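Local structure of aspartate aminotransferase, cytoplasmic (Schizosaccharomyces pombe 972h-, 6JPK) at residues 242-254 against 262-274. The protein catalyses the reversible, pyridoxal 5'-phosphate-dependent transfer of an amino group between L-aspartate and 2-oxoglutarate, giving oxaloacetate and L-glutamate. The protein carries 1 engineered substitution. Sequence-based numbering, arbitrary orientation.
Sequences KYNKDFFVCQSFA and ERTGCMHYVAKDA. With PO4 (phosphate ion), chain C.
Thr264 O accepts Phe253 N (3.0 Å) at the connecting-loop end of the antiparallel hairpin of strands 247-252 and 264-270, inside the mixed sheet of the aminotransferase. Beside it the Arg263 chain, bent at chi2 and chi3, brings its guanidinium to a phosphate ion, NH1 to O1 (2.8 Å) and NH2 to O3; Ser252 OG donates to O2. The ion, probably from the crystallisation liquor, probably marks where the cofactor's phosphate sits; Lys255, the predicted cofactor lysine, follows Ala254. Gly265 pairs with Ser252, CA to CA 4.3 Å; a side chain here would run into Gln251 O. His268 reaches along its own ring plane, NE2 to Gln251 OE1 at 2.8 Å, and ND1 is hydrogen-bonded to Ser102 OG, which fixes the ring's rotation. Tyr269, with CG opposite the backbone N (chi1 169°), lays CD1 over a face of Phe248 and donates OH to Asp246 OD2 (2.5 Å). A phenylalanine here would probably keep the ring packing but leave that buried carboxylate oxygen without its hydroxyl donor. Val270, branched, sets CG2 above Phe247, 4.1 Å from the ring centroid. Lys272, long enough to reach the loop before strand 247-252, curls until NZ donates to Asn244 O at 2.6 Å.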
loop_
_atom_site.group_PDB
_atom_site.type_symbol
_atom_site.label_atom_id
_atom_site.label_comp_id
_atom_site.label_asym_id
_atom_site.label_seq_id
_atom_site.Cartn_x
_atom_site.Cartn_y
_atom_site.Cartn_z
ATOM N N LYS A 242 -12.942 -23.543 -16.955
ATOM C CA LYS A 242 -13.257 -24.552 -17.963
ATOM C C LYS A 242 -13.165 -24.021 -19.388
ATOM O O LYS A 242 -13.003 -24.815 -20.319
ATOM C CB LYS A 242 -14.670 -25.093 -17.742
ATOM C CG LYS A 242 -14.903 -25.673 -16.357
ATOM C CD LYS A 242 -16.343 -26.166 -16.222
ATOM C CE LYS A 242 -16.550 -26.914 -14.912
ATOM N NZ LYS A 242 -17.973 -27.342 -14.766
ATOM N N TYR A 243 -13.288 -22.712 -19.587
ATOM C CA TYR A 243 -13.320 -22.155 -20.932
ATOM C C TYR A 243 -11.934 -21.870 -21.507
ATOM O O TYR A 243 -11.841 -21.504 -22.680
ATOM C CB TYR A 243 -14.164 -20.878 -20.946
ATOM C CG TYR A 243 -15.581 -21.090 -20.473
ATOM C CD1 TYR A 243 -15.998 -20.616 -19.242
ATOM C CD2 TYR A 243 -16.503 -21.778 -21.252
ATOM C CE1 TYR A 243 -17.289 -20.820 -18.795
ATOM C CE2 TYR A 243 -17.811 -21.963 -20.820
ATOM C CZ TYR A 243 -18.187 -21.492 -19.579
ATOM O OH TYR A 243 -19.470 -21.686 -19.121
ATOM N N ASN A 244 -10.870 -22.012 -20.711
ATOM C CA ASN A 244 -9.484 -21.891 -21.182
ATOM C C ASN A 244 -9.223 -20.528 -21.841
ATOM O O ASN A 244 -8.645 -20.436 -22.927
ATOM C CB ASN A 244 -9.135 -23.054 -22.128
ATOM C CG ASN A 244 -7.623 -23.351 -22.205
ATOM O OD1 ASN A 244 -6.867 -23.153 -21.241
ATOM N ND2 ASN A 244 -7.184 -23.840 -23.367
ATOM N N LYS A 245 -9.672 -19.459 -21.175
ATOM C CA LYS A 245 -9.314 -18.083 -21.512
ATOM C C LYS A 245 -8.511 -17.489 -20.360
ATOM O O LYS A 245 -8.873 -17.668 -19.199
ATOM C CB LYS A 245 -10.569 -17.221 -21.776
ATOM C CG LYS A 245 -11.482 -17.765 -22.886
ATOM C CD LYS A 245 -11.159 -17.178 -24.265
ATOM C CE LYS A 245 -11.765 -15.780 -24.398
ATOM N NZ LYS A 245 -11.566 -15.056 -25.703
ATOM N N ASP A 246 -7.419 -16.787 -20.648
ATOM C CA ASP A 246 -6.736 -16.153 -19.529
ATOM C C ASP A 246 -7.613 -15.029 -18.960
ATOM O O ASP A 246 -8.457 -14.457 -19.660
ATOM C CB ASP A 246 -5.325 -15.658 -19.907
ATOM C CG ASP A 246 -5.239 -14.942 -21.265
ATOM O OD1 ASP A 246 -5.888 -15.368 -22.246
ATOM O OD2 ASP A 246 -4.434 -13.976 -21.364
ATOM N N PHE A 247 -7.457 -14.767 -17.662
ATOM C CA PHE A 247 -8.295 -13.784 -16.977
ATOM C C PHE A 247 -7.588 -13.342 -15.699
ATOM O O PHE A 247 -6.551 -13.900 -15.320
ATOM C CB PHE A 247 -9.701 -14.342 -16.685
ATOM C CG PHE A 247 -9.727 -15.527 -15.720
ATOM C CD1 PHE A 247 -9.362 -16.802 -16.140
ATOM C CD2 PHE A 247 -10.158 -15.361 -14.405
ATOM C CE1 PHE A 247 -9.397 -17.892 -15.260
ATOM C CE2 PHE A 247 -10.196 -16.442 -13.511
ATOM C CZ PHE A 247 -9.818 -17.714 -13.942
ATOM N N PHE A 248 -8.178 -12.342 -15.025
ATOM C CA PHE A 248 -7.621 -11.738 -13.817
ATOM C C PHE A 248 -8.547 -11.932 -12.627
ATOM O O PHE A 248 -9.774 -11.992 -12.775
ATOM C CB PHE A 248 -7.379 -10.234 -13.977
ATOM C CG PHE A 248 -6.355 -9.890 -15.017
ATOM C CD1 PHE A 248 -6.687 -9.906 -16.367
ATOM C CD2 PHE A 248 -5.059 -9.532 -14.644
ATOM C CE1 PHE A 248 -5.746 -9.576 -17.335
ATOM C CE2 PHE A 248 -4.113 -9.190 -15.607
ATOM C CZ PHE A 248 -4.453 -9.230 -16.954
ATOM N N VAL A 249 -7.951 -11.997 -11.437
ATOM C CA VAL A 249 -8.703 -12.100 -10.188
ATOM C C VAL A 249 -8.112 -11.127 -9.177
ATOM O O VAL A 249 -6.895 -11.118 -8.965
ATOM C CB VAL A 249 -8.687 -13.531 -9.614
ATOM C CG1 VAL A 249 -9.539 -13.594 -8.344
ATOM C CG2 VAL A 249 -9.157 -14.556 -10.645
ATOM N N CYS A 250 -8.969 -10.327 -8.539
ATOM C CA CYS A 250 -8.568 -9.442 -7.448
ATOM C C CYS A 250 -9.209 -9.934 -6.154
ATOM O O CYS A 250 -10.437 -9.951 -6.036
ATOM C CB CYS A 250 -8.970 -7.995 -7.730
ATOM S SG CYS A 250 -8.375 -7.389 -9.319
ATOM N N GLN A 251 -8.376 -10.308 -5.182
ATOM C CA GLN A 251 -8.797 -11.064 -4.010
ATOM C C GLN A 251 -8.487 -10.268 -2.756
ATOM O O GLN A 251 -7.387 -9.727 -2.620
ATOM C CB GLN A 251 -8.085 -12.416 -3.972
ATOM C CG GLN A 251 -8.269 -13.255 -2.723
ATOM C CD GLN A 251 -7.364 -14.489 -2.766
ATOM O OE1 GLN A 251 -6.254 -14.423 -3.302
ATOM N NE2 GLN A 251 -7.845 -15.618 -2.248
ATOM N N SER A 252 -9.456 -10.187 -1.851
ATOM C CA SER A 252 -9.287 -9.505 -0.579
ATOM C C SER A 252 -9.534 -10.478 0.564
ATOM O O SER A 252 -10.454 -11.302 0.501
ATOM C CB SER A 252 -10.257 -8.308 -0.456
ATOM O OG SER A 252 -10.238 -7.761 0.849
ATOM N N PHE A 253 -8.722 -10.365 1.616
ATOM C CA PHE A 253 -8.969 -11.073 2.863
ATOM C C PHE A 253 -9.489 -10.138 3.946
ATOM O O PHE A 253 -9.525 -10.520 5.121
ATOM C CB PHE A 253 -7.700 -11.794 3.336
ATOM C CG PHE A 253 -7.287 -12.921 2.432
ATOM C CD1 PHE A 253 -6.486 -12.681 1.324
ATOM C CD2 PHE A 253 -7.723 -14.210 2.671
ATOM C CE1 PHE A 253 -6.110 -13.714 0.476
ATOM C CE2 PHE A 253 -7.355 -15.240 1.828
ATOM C CZ PHE A 253 -6.551 -14.990 0.727
ATOM N N ALA A 254 -9.895 -8.923 3.562
ATOM C CA ALA A 254 -10.341 -7.932 4.535
ATOM C C ALA A 254 -11.533 -8.443 5.336
ATOM O O ALA A 254 -11.560 -8.336 6.567
ATOM C CB ALA A 254 -10.694 -6.625 3.820
ATOM N N GLU A 262 -5.169 -4.220 8.079
ATOM C CA GLU A 262 -3.841 -4.729 7.770
ATOM C C GLU A 262 -3.576 -4.823 6.270
ATOM O O GLU A 262 -2.421 -5.018 5.884
ATOM C CB GLU A 262 -3.622 -6.100 8.432
ATOM C CG GLU A 262 -4.125 -6.185 9.895
ATOM C CD GLU A 262 -3.485 -5.151 10.853
ATOM O OE1 GLU A 262 -2.509 -4.454 10.467
ATOM O OE2 GLU A 262 -3.971 -5.040 12.012
ATOM N N ARG A 263 -4.609 -4.689 5.431
ATOM C CA ARG A 263 -4.474 -4.575 3.977
ATOM C C ARG A 263 -3.857 -5.835 3.354
ATOM O O ARG A 263 -2.783 -5.800 2.743
ATOM C CB ARG A 263 -3.662 -3.329 3.596
ATOM C CG ARG A 263 -4.020 -2.054 4.356
ATOM C CD ARG A 263 -5.504 -1.732 4.285
ATOM N NE ARG A 263 -5.970 -1.409 2.931
ATOM C CZ ARG A 263 -7.129 -1.838 2.434
ATOM N NH1 ARG A 263 -7.497 -1.497 1.214
ATOM N NH2 ARG A 263 -7.908 -2.646 3.154
ATOM N N THR A 264 -4.572 -6.952 3.482
ATOM C CA THR A 264 -4.100 -8.243 2.979
ATOM C C THR A 264 -4.948 -8.667 1.777
ATOM O O THR A 264 -6.145 -8.956 1.915
ATOM C CB THR A 264 -4.137 -9.293 4.087
ATOM O OG1 THR A 264 -3.403 -8.807 5.221
ATOM C CG2 THR A 264 -3.516 -10.597 3.619
ATOM N N GLY A 265 -4.319 -8.713 0.604
ATOM C CA GLY A 265 -4.992 -9.082 -0.625
ATOM C C GLY A 265 -3.997 -9.637 -1.615
ATOM O O GLY A 265 -2.790 -9.693 -1.357
ATOM N N CYS A 266 -4.514 -10.055 -2.767
ATOM C CA CYS A 266 -3.664 -10.626 -3.799
ATOM C C CYS A 266 -4.305 -10.412 -5.162
ATOM O O CYS A 266 -5.519 -10.579 -5.306
ATOM C CB CYS A 266 -3.439 -12.121 -3.544
ATOM S SG CYS A 266 -1.970 -12.765 -4.361
ATOM N N MET A 267 -3.499 -10.021 -6.153
ATOM C CA MET A 267 -3.950 -9.987 -7.540
ATOM C C MET A 267 -3.406 -11.216 -8.250
ATOM O O MET A 267 -2.249 -11.596 -8.044
ATOM C CB MET A 267 -3.484 -8.714 -8.268
ATOM C CG MET A 267 -4.205 -8.448 -9.605
ATOM S SD MET A 267 -3.109 -8.248 -11.050
ATOM C CE MET A 267 -2.620 -9.924 -11.379
ATOM N N HIS A 268 -4.240 -11.841 -9.082
ATOM C CA HIS A 268 -3.832 -13.031 -9.825
ATOM C C HIS A 268 -4.136 -12.845 -11.302
ATOM O O HIS A 268 -5.218 -12.372 -11.662
ATOM C CB HIS A 268 -4.551 -14.306 -9.347
ATOM C CG HIS A 268 -4.503 -14.517 -7.865
ATOM N ND1 HIS A 268 -3.504 -15.239 -7.249
ATOM C CD2 HIS A 268 -5.340 -14.112 -6.879
ATOM C CE1 HIS A 268 -3.718 -15.258 -5.945
ATOM N NE2 HIS A 268 -4.829 -14.586 -5.695
ATOM N N TYR A 269 -3.176 -13.217 -12.143
ATOM C CA TYR A 269 -3.393 -13.413 -13.572
ATOM C C TYR A 269 -3.281 -14.900 -13.847
ATOM O O TYR A 269 -2.256 -15.519 -13.528
ATOM C CB TYR A 269 -2.388 -12.624 -14.409
ATOM C CG TYR A 269 -2.382 -12.980 -15.888
ATOM C CD1 TYR A 269 -3.447 -12.637 -16.716
ATOM C CD2 TYR A 269 -1.304 -13.653 -16.452
ATOM C CE1 TYR A 269 -3.435 -12.960 -18.072
ATOM C CE2 TYR A 269 -1.281 -13.988 -17.798
ATOM C CZ TYR A 269 -2.348 -13.638 -18.609
ATOM O OH TYR A 269 -2.325 -13.957 -19.954
ATOM N N VAL A 270 -4.340 -15.473 -14.406
ATOM C CA VAL A 270 -4.417 -16.903 -14.678
ATOM C C VAL A 270 -4.046 -17.085 -16.142
ATOM O O VAL A 270 -4.889 -16.933 -17.031
ATOM C CB VAL A 270 -5.806 -17.472 -14.372
ATOM C CG1 VAL A 270 -5.819 -18.990 -14.618
ATOM C CG2 VAL A 270 -6.224 -17.139 -12.936
ATOM N N ALA A 271 -2.777 -17.419 -16.391
ATOM C CA ALA A 271 -2.256 -17.505 -17.744
ATOM C C ALA A 271 -2.646 -18.823 -18.407
ATOM O O ALA A 271 -3.008 -19.804 -17.747
ATOM C CB ALA A 271 -0.732 -17.365 -17.738
ATOM N N LYS A 272 -2.551 -18.845 -19.737
ATOM C CA LYS A 272 -2.709 -20.105 -20.447
ATOM C C LYS A 272 -1.434 -20.937 -20.424
ATOM O O LYS A 272 -1.497 -22.144 -20.657
ATOM C CB LYS A 272 -3.144 -19.854 -21.894
ATOM C CG LYS A 272 -4.563 -19.307 -22.004
ATOM C CD LYS A 272 -4.841 -18.783 -23.389
ATOM C CE LYS A 272 -5.028 -19.915 -24.375
ATOM N NZ LYS A 272 -6.382 -20.490 -24.244
ATOM N N ASP A 273 -0.283 -20.325 -20.153
ATOM C CA ASP A 273 0.958 -21.086 -20.066
ATOM C C ASP A 273 1.950 -20.342 -19.181
ATOM O O ASP A 273 1.824 -19.133 -18.945
ATOM C CB ASP A 273 1.555 -21.349 -21.449
ATOM C CG ASP A 273 1.696 -20.093 -22.261
ATOM O OD1 ASP A 273 2.528 -19.242 -21.868
ATOM O OD2 ASP A 273 0.973 -19.957 -23.286
ATOM N N ALA A 274 2.947 -21.093 -18.709
ATOM C CA ALA A 274 3.921 -20.560 -17.763
ATOM C C ALA A 274 4.718 -19.416 -18.374
ATOM O O ALA A 274 5.070 -18.456 -17.680
ATOM C CB ALA A 274 4.866 -21.678 -17.300
HETATM P P PO4 C . -10.299 -3.816 0.478
HETATM O O1 PO4 C . -9.439 -2.832 -0.288
HETATM O O2 PO4 C . -9.708 -5.207 0.451
HETATM O O3 PO4 C . -10.412 -3.316 1.904
HETATM O O4 PO4 C . -11.690 -3.913 -0.101
HETATM O O HOH W 1 -3.735 -23.604 -21.435
#